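PDB 4I62: amino acid ABC transporter, periplasmic amino acid-binding protein, putative from Streptococcus pneumoniae, which probably captures L-arginine outside the cell membrane and delivers it to an ABC transporter for uptake. Local coordinates for residues 33-38 with 101-106; 45-48 with 54-57; 113-116 with 120-123; 181-186 with 193-198; 205-210 with 261-266. One frame throughout, in Å; residues are numbered along the deposited sequence.

Interaction 1: 33-38 with 101-106; sequences EAIKSK and KADLAI
The flat carboxylate of Asp103 meets helix 33-38 both over a face and at an edge. Ile35 lies on one face: its CG1 sits almost straight above Asp103 CG at 3.8 Å, and Ile35 CD1 follows over the same face, 3.9 Å from Asp103 CB. At the outer edge Lys38 NZ lies nearly in the carboxylate plane, in front of both oxygens. It gives Asp103 OD2 a bond of 2.9 Å, the salt bridge proper, received on the syn lone pair, and reaches Asp103 OD1 more weakly at 3.1 Å. Lys38 arrives from the last turn of the helix with CG set between its backbone N and carbonyl carbon (chi1 79°) and the chain extended from there on, which brings the ammonium alongside the Ile35 side chain to the acid. Lysine and aspartate approach from opposite directions. Asp103 OD2 also accepts a hydrogen bond from Val42 N, and this second grip helps to fix the rotation of the carboxylate while Ile35 closes one face. Lys38 is exposed and was modelled in two conformers, so the ion pair described belongs to one of them and may not be permanent, whereas Ile35 is buried against Leu41 and Leu238. Asp103 comes just before strand 104-105, which pairs parallel with strand 40-45, and Ala105 bonds on to Ala230. A helix at the start of the modelled chain is thus fastened to the sheet of the first lobe, within the periplasmic binding protein type II fold.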
# COMPACT_ATOMS: atom_id res chain seq x y z
N GLU A 33 -11.57 23.75 -4.47
CA GLU A 33 -11.87 25.04 -3.84
C GLU A 33 -12.11 24.84 -2.35
O GLU A 33 -11.74 25.68 -1.52
CB GLU A 33 -13.09 25.68 -4.47
CG GLU A 33 -13.01 25.83 -5.95
CD GLU A 33 -14.32 25.54 -6.62
OE1 GLU A 33 -15.31 25.35 -5.87
OE2 GLU A 33 -14.37 25.50 -7.87
N ALA A 34 -12.77 23.74 -2.02
CA ALA A 34 -13.07 23.44 -0.62
C ALA A 34 -11.76 23.22 0.10
O ALA A 34 -11.60 23.67 1.26
CB ALA A 34 -13.96 22.22 -0.50
N ILE A 35 -10.82 22.58 -0.58
CA ILE A 35 -9.53 22.32 -0.00
C ILE A 35 -8.74 23.61 0.16
O ILE A 35 -8.20 23.86 1.26
CB ILE A 35 -8.75 21.27 -0.82
CG1 ILE A 35 -9.42 19.91 -0.68
CG2 ILE A 35 -7.33 21.20 -0.38
CD1 ILE A 35 -8.94 18.91 -1.74
N LYS A 36 -8.67 24.44 -0.88
CA LYS A 36 -7.91 25.66 -0.73
C LYS A 36 -8.52 26.54 0.34
O LYS A 36 -7.80 27.20 1.11
CB LYS A 36 -7.78 26.40 -2.06
CG LYS A 36 -6.89 25.64 -3.02
CD LYS A 36 -6.66 26.40 -4.32
CE LYS A 36 -5.55 25.77 -5.13
NZ LYS A 36 -5.19 26.58 -6.32
N SER A 37 -9.85 26.64 0.36
CA SER A 37 -10.54 27.51 1.30
C SER A 37 -10.38 27.06 2.75
O SER A 37 -10.33 27.88 3.68
CB SER A 37 -12.03 27.60 0.95
OG SER A 37 -12.72 28.40 1.90
N LYS A 38 -10.31 25.76 2.98
CA LYS A 38 -10.14 25.28 4.35
C LYS A 38 -8.68 25.29 4.78
O LYS A 38 -8.38 25.15 5.98
CB LYS A 38 -10.80 23.93 4.59
CG LYS A 38 -10.01 22.75 4.09
CD LYS A 38 -10.83 21.47 4.25
CE LYS A 38 -10.08 20.25 3.72
NZ LYS A 38 -10.94 19.05 3.75
N LYS A 101 -14.61 12.36 4.88
CA LYS A 101 -13.77 12.51 6.06
C LYS A 101 -12.29 12.74 5.73
O LYS A 101 -11.51 13.20 6.57
CB LYS A 101 -13.94 11.30 6.97
CG LYS A 101 -15.35 11.11 7.49
CD LYS A 101 -15.57 9.70 8.03
CE LYS A 101 -14.78 9.45 9.30
NZ LYS A 101 -15.08 8.08 9.86
N ALA A 102 -11.89 12.37 4.51
CA ALA A 102 -10.56 12.68 3.99
C ALA A 102 -10.71 13.16 2.55
O ALA A 102 -11.69 12.80 1.88
CB ALA A 102 -9.65 11.46 4.06
N ASP A 103 -9.75 13.94 2.07
CA ASP A 103 -9.78 14.44 0.69
C ASP A 103 -9.16 13.49 -0.32
O ASP A 103 -9.63 13.40 -1.47
CB ASP A 103 -9.03 15.77 0.64
CG ASP A 103 -9.64 16.80 1.55
OD1 ASP A 103 -10.88 16.98 1.48
OD2 ASP A 103 -8.92 17.42 2.37
N LEU A 104 -8.09 12.80 0.08
CA LEU A 104 -7.37 11.87 -0.80
C LEU A 104 -7.04 10.63 0.01
O LEU A 104 -6.82 10.73 1.21
CB LEU A 104 -6.03 12.46 -1.30
CG LEU A 104 -6.11 13.73 -2.12
CD1 LEU A 104 -4.69 14.23 -2.42
CD2 LEU A 104 -6.91 13.51 -3.42
N ALA A 105 -6.95 9.51 -0.69
CA ALA A 105 -6.28 8.33 -0.15
C ALA A 105 -4.96 8.19 -0.89
O ALA A 105 -4.96 8.01 -2.12
CB ALA A 105 -7.11 7.07 -0.34
N ILE A 106 -3.86 8.29 -0.15
CA ILE A 106 -2.53 8.05 -0.70
C ILE A 106 -1.92 6.99 0.22
O ILE A 106 -1.39 7.31 1.29
CB ILE A 106 -1.64 9.32 -0.77
CG1 ILE A 106 -2.40 10.49 -1.41
CG2 ILE A 106 -0.37 8.99 -1.55
CD1 ILE A 106 -1.58 11.80 -1.47

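Interaction 2: 45-48 with 54-57; sequences LNPD and YQKV. With ARG (arginine), chain B.
Pro47 O is approached from several sides and links the loop 45-48 to strand 54-57. One water donates to Pro47 O at 3.0 Å and accepts from Gln55 N at 2.9 Å, bridging two backbones that make no direct hydrogen bond. A second water makes a weak and doubtful link between Pro47 O and Gln55 NE2, in the conformer of Gln55 described, one of two. The same carbonyl oxygen takes a CA-H...O contact from Tyr54 CA at 3.4 Å, with an angle of 147° at the hydrogen. Beside it the proline ring packs loosely alongside that glutamine conformer, Pro47 CB being 4.4 Å from Gln55 CG. Pro47 is the centre of an inverse gamma turn closed by Asp48 N bonding to Asn46 O at 2.9 Å, and this turn lies at the C-terminal end of strand 40-45, where the ligand cleft of the type II binding-protein fold opens. Here Asn46 grips the guanidinium of the bound L-arginine twice: NH1 of the ligand donates to Asn46 O and NH2 of the ligand to Asn46 OD1, each at 2.9 Å. The side chain can do this because Asn46 CG is anti to its backbone N (chi1 171°), turned to the ligand. Gln156 NE2 also donates to Asn46 OD1, and Asn46 ND2 is spent on Met88 O, which should keep the amide from flipping. The CB of Asp48 is directed away from the strand, and in the conformer described, one of two, its OD2 accepts from Gly181 N at the start of helix 180-188.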
# COMPACT_ATOMS: atom_id res chain seq x y z
N LEU A 45 -4.54 7.23 5.16
CA LEU A 45 -3.55 6.21 4.86
C LEU A 45 -3.41 5.24 6.04
O LEU A 45 -3.78 5.56 7.17
CB LEU A 45 -2.19 6.81 4.48
CG LEU A 45 -1.35 7.41 5.60
CD1 LEU A 45 -0.04 7.89 5.03
CD2 LEU A 45 -1.98 8.48 6.47
N ASN A 46 -2.84 4.07 5.76
CA ASN A 46 -2.55 3.07 6.78
C ASN A 46 -1.04 2.87 6.86
O ASN A 46 -0.46 2.22 5.97
CB ASN A 46 -3.25 1.77 6.42
CG ASN A 46 -2.81 0.64 7.31
OD1 ASN A 46 -2.28 -0.39 6.85
ND2 ASN A 46 -2.95 0.84 8.62
N PRO A 47 -0.38 3.41 7.91
CA PRO A 47 1.09 3.47 7.92
C PRO A 47 1.79 2.18 8.43
O PRO A 47 2.54 2.18 9.41
CB PRO A 47 1.38 4.65 8.85
CG PRO A 47 0.26 4.59 9.85
CD PRO A 47 -0.95 4.21 9.01
N ASP A 48 1.58 1.07 7.73
CA ASP A 48 2.17 -0.21 8.01
C ASP A 48 2.50 -0.86 6.65
O ASP A 48 2.02 -1.97 6.42
CB ASP A 48 1.12 -1.03 8.75
CG ASP A 48 1.66 -2.32 9.33
OD1 ASP A 48 2.88 -2.57 9.23
OD2 ASP A 48 0.86 -3.09 9.90
N TYR A 54 4.92 4.15 6.63
CA TYR A 54 5.28 3.28 7.74
C TYR A 54 5.61 4.17 8.92
O TYR A 54 5.73 5.40 8.81
CB TYR A 54 6.45 2.35 7.36
CG TYR A 54 7.74 3.03 6.94
CD1 TYR A 54 7.90 3.49 5.62
CD2 TYR A 54 8.82 3.18 7.83
CE1 TYR A 54 9.07 4.05 5.21
CE2 TYR A 54 9.99 3.79 7.41
CZ TYR A 54 10.12 4.21 6.11
OH TYR A 54 11.28 4.81 5.67
N GLN A 55 5.73 3.53 10.08
CA GLN A 55 6.13 4.22 11.30
C GLN A 55 7.61 4.03 11.54
O GLN A 55 8.11 2.88 11.55
CB GLN A 55 5.35 3.72 12.51
CG GLN A 55 3.85 3.99 12.46
CD GLN A 55 3.17 3.60 13.75
OE1 GLN A 55 3.24 4.32 14.74
NE2 GLN A 55 2.50 2.46 13.74
N LYS A 56 8.31 5.13 11.76
CA LYS A 56 9.73 5.08 12.03
C LYS A 56 9.97 5.75 13.37
O LYS A 56 9.43 6.83 13.62
CB LYS A 56 10.46 5.86 10.92
CG LYS A 56 11.97 5.84 11.03
CD LYS A 56 12.59 6.55 9.82
CE LYS A 56 14.11 6.69 9.94
NZ LYS A 56 14.75 5.35 10.15
N VAL A 57 10.79 5.17 14.24
CA VAL A 57 11.12 5.85 15.48
C VAL A 57 12.16 6.92 15.18
O VAL A 57 13.25 6.65 14.64
CB VAL A 57 11.62 4.88 16.55
CG1 VAL A 57 11.69 5.59 17.90
CG2 VAL A 57 10.72 3.66 16.60
N ARG B . -2.38 -2.29 -3.03
CA ARG B . -3.35 -2.99 -2.15
C ARG B . -4.76 -2.43 -2.31
O ARG B . -4.92 -1.30 -2.81
CB ARG B . -2.89 -3.00 -0.71
CG ARG B . -2.61 -1.60 -0.15
CD ARG B . -2.43 -1.61 1.35
NE ARG B . -1.88 -0.34 1.79
CZ ARG B . -1.63 -0.01 3.04
NH1 ARG B . -1.14 1.19 3.33
NH2 ARG B . -1.89 -0.88 4.02
OXT ARG B . -5.72 -3.15 -1.88
O HOH W 1 4.99 0.71 10.36
O HOH W 2 0.16 1.47 11.69

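Interaction 3: 113-116 with 120-123; sequences DERS and DFST. With ARG (arginine), chain B.
Arg115 leaves the short helix 113-116 with CG anti to its carbonyl carbon (chi1 -71°) and then runs fully extended to NE, a course that holds CB against Phe121 while sending the guanidinium far past the ring. Phe121 is turned with its own CG beside the backbone N (chi1 -80°) and offers the rim of its ring to the helix. Arg115 CB lies in the ring plane at that edge, 3.7 Å from Phe121 CE2. Ser116 OG comes in obliquely, 3.6 Å from Phe121 CD2, but its polar partner is elsewhere: the hydroxyl is bonded to Thr112 O, one turn back. Phe121 also packs on Val109, Ala228 and Ala230, which wedges the ring between the helix and strand 226-232. The helix carries a feature known from amino acid-binding members of the periplasmic binding protein family, an arginine that receives the alpha-carboxylate of the substrate. Arg115 forks onto the carboxylate of the bound L-arginine with two nearly parallel N-H groups. NH1 donates to ligand O at 2.8 Å, almost straight at 174°, and NH2 to ligand OXT at 3.0 Å, more bent at 155°. The ligand carboxylate carbon lies in the guanidinium plane, but the carboxylate is twisted against it, so OXT stands somewhat out of plane. Arg115 NH1 donates to Ser110 O as well, and that second acceptor helps to fix the rotation of the guanidinium. Ser110 N and Ile160 N add further hydrogen bonds to the ligand.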
# COMPACT_ATOMS: atom_id res chain seq x y z
N ASP A 113 -11.46 -2.03 -11.22
CA ASP A 113 -12.70 -1.62 -11.87
C ASP A 113 -13.78 -1.32 -10.86
O ASP A 113 -14.49 -0.33 -11.00
CB ASP A 113 -13.18 -2.66 -12.87
CG ASP A 113 -12.35 -2.68 -14.14
OD1 ASP A 113 -11.51 -1.77 -14.31
OD2 ASP A 113 -12.55 -3.59 -14.98
N GLU A 114 -13.89 -2.13 -9.82
CA GLU A 114 -14.88 -1.85 -8.81
C GLU A 114 -14.61 -0.52 -8.14
O GLU A 114 -15.52 0.30 -7.94
CB GLU A 114 -14.94 -2.99 -7.79
CG GLU A 114 -15.73 -4.18 -8.28
CD GLU A 114 -17.15 -3.80 -8.70
OE1 GLU A 114 -17.93 -3.35 -7.82
OE2 GLU A 114 -17.48 -3.94 -9.89
N ARG A 115 -13.35 -0.28 -7.78
CA ARG A 115 -13.04 0.99 -7.14
C ARG A 115 -13.25 2.19 -8.07
O ARG A 115 -13.68 3.25 -7.61
CB ARG A 115 -11.61 0.96 -6.60
CG ARG A 115 -11.44 0.05 -5.35
CD ARG A 115 -9.95 -0.14 -5.03
NE ARG A 115 -9.75 -1.01 -3.86
CZ ARG A 115 -8.57 -1.31 -3.36
NH1 ARG A 115 -7.46 -0.86 -3.95
NH2 ARG A 115 -8.49 -2.08 -2.26
N SER A 116 -12.95 2.02 -9.36
CA SER A 116 -13.05 3.12 -10.34
C SER A 116 -14.48 3.57 -10.55
O SER A 116 -14.71 4.67 -11.04
CB SER A 116 -12.44 2.73 -11.67
OG SER A 116 -11.03 2.70 -11.58
N ASP A 120 -12.69 8.70 -8.28
CA ASP A 120 -11.76 9.22 -9.28
C ASP A 120 -10.38 8.69 -8.82
O ASP A 120 -10.06 8.66 -7.61
CB ASP A 120 -11.71 10.76 -9.28
CG ASP A 120 -12.69 11.42 -10.25
OD1 ASP A 120 -13.61 10.74 -10.77
OD2 ASP A 120 -12.52 12.66 -10.47
N PHE A 121 -9.55 8.32 -9.80
CA PHE A 121 -8.17 8.01 -9.52
C PHE A 121 -7.26 8.93 -10.29
O PHE A 121 -7.52 9.29 -11.44
CB PHE A 121 -7.82 6.57 -9.93
CG PHE A 121 -8.25 5.52 -8.94
CD1 PHE A 121 -7.52 5.35 -7.79
CD2 PHE A 121 -9.34 4.70 -9.17
CE1 PHE A 121 -7.86 4.34 -6.88
CE2 PHE A 121 -9.69 3.71 -8.24
CZ PHE A 121 -8.94 3.54 -7.11
N SER A 122 -6.15 9.28 -9.67
CA SER A 122 -5.06 9.90 -10.40
C SER A 122 -4.53 8.98 -11.47
O SER A 122 -4.81 7.75 -11.49
CB SER A 122 -3.92 10.26 -9.45
OG SER A 122 -3.21 9.12 -9.02
N THR A 123 -3.71 9.54 -12.35
CA THR A 123 -2.86 8.73 -13.19
C THR A 123 -2.00 7.81 -12.27
O THR A 123 -1.70 8.16 -11.13
CB THR A 123 -1.99 9.64 -14.04
OG1 THR A 123 -1.45 8.91 -15.14
CG2 THR A 123 -0.85 10.22 -13.26
N ARG B . -2.38 -2.29 -3.03
CA ARG B . -3.35 -2.99 -2.15
C ARG B . -4.76 -2.43 -2.31
O ARG B . -4.92 -1.30 -2.81
CB ARG B . -2.89 -3.00 -0.71
CG ARG B . -2.61 -1.60 -0.15
CD ARG B . -2.43 -1.61 1.35
NE ARG B . -1.88 -0.34 1.79
CZ ARG B . -1.63 -0.01 3.04
NH1 ARG B . -1.14 1.19 3.33
NH2 ARG B . -1.89 -0.88 4.02
OXT ARG B . -5.72 -3.15 -1.88

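Interaction 4: 181-186 with 193-198; sequences GNLITD and DAVIFE. With ARG (arginine), chain B.
A beta-alpha-beta crossover of the second lobe joins strand 173-177 through helix 180-188 to strand 194-198, and Leu183, Ile184, Val195 and Phe197 form the buried interface between helix and returning strand. The short segments run close to antiparallel, at 150°, with their axes 8.8 Å apart. Leu183 sits above Val195: its CB is 4.1 Å from Val195 CG1, and the other methyl, Val195 CG2, lies 3.9 Å from Leu183 O. Val195 CG1 is anti to the backbone N (chi1 176°) and reaches over one face of the neighbouring Phe197 ring, 3.5 Å above its plane and offset toward the rim. The same ring takes Ile184 CD1 at its edge, 4.0 Å from Phe197 CE2, and Leu183 CD1 approaches it obliquely. Strand 152-156 runs parallel beside 194-198, as expected in the alpha/beta core of a type II binding-protein lobe, and Phe205 of the following helix meets Phe197 ring against ring with planes about 30° apart. On leaving the sheet the strand ends in Glu198, the N-cap residue of helix 199-208 and part of the ligand pocket. Its carboxylate holds the alpha-amino group of the bound L-arginine: ligand N donates to Glu198 OE1 at 2.9 Å and, weakly, to Glu198 OE2 at 3.0 Å. Tyr227 OH is hydrogen-bonded to Glu198 OE1, which helps to position the acid, while the carboxylate of Asp225 lies close to OE2.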
# COMPACT_ATOMS: atom_id res chain seq x y z
N GLY A 181 1.29 -5.89 10.33
CA GLY A 181 2.18 -6.42 11.35
C GLY A 181 1.65 -7.70 11.98
O GLY A 181 2.41 -8.58 12.40
N ASN A 182 0.34 -7.81 12.10
CA ASN A 182 -0.23 -9.02 12.67
C ASN A 182 -0.15 -10.20 11.70
O ASN A 182 -0.01 -11.34 12.14
CB ASN A 182 -1.64 -8.75 13.19
CG ASN A 182 -1.64 -7.87 14.45
OD1 ASN A 182 -0.63 -7.80 15.17
ND2 ASN A 182 -2.76 -7.23 14.74
N LEU A 183 -0.19 -9.93 10.40
CA LEU A 183 0.06 -10.99 9.41
C LEU A 183 1.48 -11.50 9.55
O LEU A 183 1.74 -12.72 9.48
CB LEU A 183 -0.16 -10.47 7.98
CG LEU A 183 -1.64 -10.23 7.65
CD1 LEU A 183 -1.82 -9.35 6.39
CD2 LEU A 183 -2.39 -11.54 7.47
N ILE A 184 2.44 -10.58 9.72
CA ILE A 184 3.83 -11.00 9.89
C ILE A 184 4.00 -11.82 11.17
O ILE A 184 4.67 -12.86 11.15
CB ILE A 184 4.77 -9.77 9.85
CG1 ILE A 184 4.77 -9.13 8.45
CG2 ILE A 184 6.19 -10.09 10.32
CD1 ILE A 184 5.41 -9.99 7.39
N THR A 185 3.37 -11.40 12.26
CA THR A 185 3.42 -12.19 13.49
C THR A 185 2.81 -13.59 13.30
O THR A 185 3.38 -14.58 13.77
CB THR A 185 2.70 -11.43 14.62
OG1 THR A 185 3.37 -10.18 14.82
CG2 THR A 185 2.69 -12.22 15.90
N ASP A 186 1.70 -13.69 12.59
CA ASP A 186 1.08 -14.99 12.36
C ASP A 186 1.95 -15.87 11.47
O ASP A 186 2.00 -17.10 11.66
CB ASP A 186 -0.27 -14.83 11.66
CG ASP A 186 -1.42 -14.59 12.60
OD1 ASP A 186 -1.19 -14.41 13.81
OD2 ASP A 186 -2.56 -14.58 12.09
N ASP A 193 0.95 -20.14 6.66
CA ASP A 193 2.06 -20.64 5.89
C ASP A 193 2.66 -19.60 4.94
O ASP A 193 3.81 -19.71 4.55
CB ASP A 193 1.56 -21.83 5.07
CG ASP A 193 1.16 -22.95 5.93
OD1 ASP A 193 2.05 -23.42 6.70
OD2 ASP A 193 -0.02 -23.39 5.90
N ALA A 194 1.86 -18.59 4.56
CA ALA A 194 2.30 -17.61 3.56
C ALA A 194 1.41 -16.40 3.69
O ALA A 194 0.24 -16.52 4.09
CB ALA A 194 2.18 -18.17 2.15
N VAL A 195 1.95 -15.24 3.33
CA VAL A 195 1.18 -14.01 3.23
C VAL A 195 1.40 -13.41 1.85
O VAL A 195 2.54 -13.36 1.36
CB VAL A 195 1.58 -12.99 4.34
CG1 VAL A 195 0.83 -11.68 4.17
CG2 VAL A 195 1.33 -13.60 5.70
N ILE A 196 0.33 -12.93 1.22
CA ILE A 196 0.43 -12.28 -0.09
C ILE A 196 0.69 -10.80 0.08
O ILE A 196 -0.14 -10.09 0.70
CB ILE A 196 -0.85 -12.48 -0.94
CG1 ILE A 196 -1.31 -13.94 -0.96
CG2 ILE A 196 -0.67 -11.91 -2.33
CD1 ILE A 196 -2.62 -14.15 -1.69
N PHE A 197 1.78 -10.28 -0.47
CA PHE A 197 2.06 -8.86 -0.48
C PHE A 197 2.66 -8.46 -1.82
O PHE A 197 3.39 -9.23 -2.45
CB PHE A 197 3.11 -8.44 0.58
CG PHE A 197 2.65 -8.37 2.01
CD1 PHE A 197 1.49 -7.73 2.39
CD2 PHE A 197 3.41 -8.96 3.00
CE1 PHE A 197 1.09 -7.69 3.75
CE2 PHE A 197 3.04 -8.88 4.34
CZ PHE A 197 1.90 -8.24 4.71
N GLU A 198 2.41 -7.22 -2.22
CA GLU A 198 3.10 -6.65 -3.37
C GLU A 198 4.62 -6.62 -3.12
O GLU A 198 5.07 -6.40 -1.99
CB GLU A 198 2.52 -5.27 -3.69
CG GLU A 198 1.13 -5.44 -4.34
CD GLU A 198 0.09 -4.36 -4.02
OE1 GLU A 198 0.18 -3.68 -2.97
OE2 GLU A 198 -0.89 -4.26 -4.79
N ARG B . -2.38 -2.29 -3.03
CA ARG B . -3.35 -2.99 -2.15
C ARG B . -4.76 -2.43 -2.31
O ARG B . -4.92 -1.30 -2.81
CB ARG B . -2.89 -3.00 -0.71
CG ARG B . -2.61 -1.60 -0.15
CD ARG B . -2.43 -1.61 1.35
NE ARG B . -1.88 -0.34 1.79
CZ ARG B . -1.63 -0.01 3.04
NH1 ARG B . -1.14 1.19 3.33
NH2 ARG B . -1.89 -0.88 4.02
OXT ARG B . -5.72 -3.15 -1.88

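Interaction 5: 205-210 with 261-266; sequences FVENNP and DAFKAS
Two kinds of contact join the end of helix 199-208 to the end of helix 254-265, a hydrogen bond from Asn208 to Ser266 and the meeting of Glu207 with the Phe263 ring. The polar one is direct: Asn208 ND2 donates to Ser266 O at 3.0 Å, nearly straight at 168°. The acceptor lies almost in the plane of the amide, but the donor stands tilted out of the carbonyl plane. The other end of the same amide is used too, since Asn208 OD1 accepts from Glu268 N, and both polar atoms together fix the orientation of the side chain. Ser266 is held from its own side, its OG donating to Phe263 O at 2.7 Å while Ser266 N bonds to that oxygen as well, so that Phe263 O accepts two bonds from Ser266. The aromatic contact comes from the neighbouring residue. With CG anti to its backbone N (chi1 -170°), Phe263 reaches out from its helix toward Glu207. Glu207 OE2 lies in the ring plane at its edge, 3.5 Å from Phe263 CE1, and the carboxylate is turned 76° against the ring. The aliphatic part of the glutamate packs here too, Glu207 CG being 3.7 Å from Phe263 CZ. Helix 199-208 belongs to the second lobe and helix 254-265 packs beside the first, where Lys56 and Tyr54 meet it. A carboxylate oxygen at a ring edge faces the weakly positive C-H rim, which is probably mildly favourable, whereas the buried Ser266 carbonyl finds its partner in a side-chain amide.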
# COMPACT_ATOMS: atom_id res chain seq x y z
N PHE A 205 9.58 -6.17 4.41
CA PHE A 205 9.46 -7.03 5.59
C PHE A 205 10.61 -8.03 5.69
O PHE A 205 11.12 -8.28 6.78
CB PHE A 205 8.09 -7.74 5.62
CG PHE A 205 6.95 -6.85 6.03
CD1 PHE A 205 6.96 -6.25 7.29
CD2 PHE A 205 5.86 -6.65 5.23
CE1 PHE A 205 5.90 -5.43 7.70
CE2 PHE A 205 4.80 -5.83 5.63
CZ PHE A 205 4.83 -5.24 6.88
N VAL A 206 11.05 -8.62 4.57
CA VAL A 206 12.19 -9.53 4.63
C VAL A 206 13.44 -8.80 5.15
O VAL A 206 14.20 -9.40 5.93
CB VAL A 206 12.46 -10.18 3.26
CG1 VAL A 206 13.77 -10.95 3.26
CG2 VAL A 206 11.33 -11.10 2.89
N GLU A 207 13.65 -7.55 4.75
CA GLU A 207 14.84 -6.81 5.22
C GLU A 207 14.96 -6.78 6.74
O GLU A 207 16.07 -6.79 7.29
CB GLU A 207 14.83 -5.35 4.75
CG GLU A 207 15.02 -5.14 3.25
CD GLU A 207 16.47 -5.18 2.82
OE1 GLU A 207 17.35 -5.37 3.70
OE2 GLU A 207 16.73 -4.99 1.62
N ASN A 208 13.81 -6.71 7.41
CA ASN A 208 13.81 -6.60 8.86
C ASN A 208 13.52 -7.91 9.57
O ASN A 208 13.47 -7.93 10.81
CB ASN A 208 12.81 -5.53 9.30
CG ASN A 208 13.24 -4.17 8.89
OD1 ASN A 208 14.43 -3.88 8.86
ND2 ASN A 208 12.29 -3.33 8.53
N ASN A 209 13.38 -8.98 8.81
CA ASN A 209 13.02 -10.28 9.36
C ASN A 209 13.77 -11.38 8.63
O ASN A 209 13.23 -12.01 7.70
CB ASN A 209 11.52 -10.53 9.24
CG ASN A 209 10.71 -9.56 10.09
OD1 ASN A 209 10.63 -9.73 11.32
ND2 ASN A 209 10.15 -8.52 9.48
N PRO A 210 15.01 -11.63 9.02
CA PRO A 210 15.84 -12.61 8.30
C PRO A 210 15.37 -14.06 8.47
O PRO A 210 15.90 -14.95 7.80
CB PRO A 210 17.22 -12.41 8.93
CG PRO A 210 16.94 -11.85 10.29
CD PRO A 210 15.76 -10.95 10.09
N ASP A 261 14.74 6.05 -1.21
CA ASP A 261 15.10 6.65 0.07
C ASP A 261 14.26 6.05 1.18
O ASP A 261 14.75 5.73 2.26
CB ASP A 261 14.85 8.17 0.07
CG ASP A 261 15.81 8.96 -0.80
OD1 ASP A 261 16.82 8.39 -1.28
OD2 ASP A 261 15.53 10.18 -0.97
N ALA A 262 12.96 5.94 0.92
CA ALA A 262 12.05 5.47 1.95
C ALA A 262 12.33 4.00 2.27
O ALA A 262 12.22 3.57 3.42
CB ALA A 262 10.62 5.65 1.47
N PHE A 263 12.67 3.22 1.25
CA PHE A 263 12.98 1.81 1.46
C PHE A 263 14.21 1.69 2.37
O PHE A 263 14.19 0.97 3.37
CB PHE A 263 13.18 1.10 0.12
CG PHE A 263 13.27 -0.40 0.26
CD1 PHE A 263 14.48 -1.00 0.53
CD2 PHE A 263 12.13 -1.20 0.19
CE1 PHE A 263 14.57 -2.37 0.67
CE2 PHE A 263 12.21 -2.57 0.33
CZ PHE A 263 13.42 -3.15 0.59
N LYS A 264 15.28 2.42 2.03
CA LYS A 264 16.49 2.41 2.84
C LYS A 264 16.22 2.84 4.29
O LYS A 264 16.70 2.20 5.22
CB LYS A 264 17.52 3.36 2.24
CG LYS A 264 18.07 2.93 0.90
CD LYS A 264 19.02 3.98 0.33
CE LYS A 264 19.55 3.58 -1.05
NZ LYS A 264 20.30 2.29 -1.01
N ALA A 265 15.42 3.89 4.47
CA ALA A 265 15.12 4.40 5.82
C ALA A 265 14.20 3.47 6.65
O ALA A 265 14.11 3.61 7.88
CB ALA A 265 14.53 5.80 5.74
N SER A 266 13.56 2.51 5.98
CA SER A 266 12.71 1.54 6.68
C SER A 266 13.47 0.34 7.23
O SER A 266 12.91 -0.45 8.00
CB SER A 266 11.59 1.04 5.75
OG SER A 266 12.06 0.07 4.81

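Overall arrangement
Interactions 2, 3 and 4 each supply a side chain to the bound L-arginine: Asn46 takes its guanidinium, Arg115 its carboxylate and Glu198 its amino group. Interactions 2 and 3 lie about 24 Å apart between centres, on opposite sides of the chain's centre. Interaction 2 joins the neighbouring contacts, touching interaction 4 through Asp48 and interaction 5 through Lys56, whose NZ is 2.9 Å from Ala265 O. Interactions 4 and 5 meet around Phe205, where Ile184 CD1 comes within 3.8 Å of Phe205 CG. Interaction 1, about 33 Å from interaction 4 between centres, is the outer end of the first lobe, though Ile106 O still touches Leu45 CB at 3.3 Å.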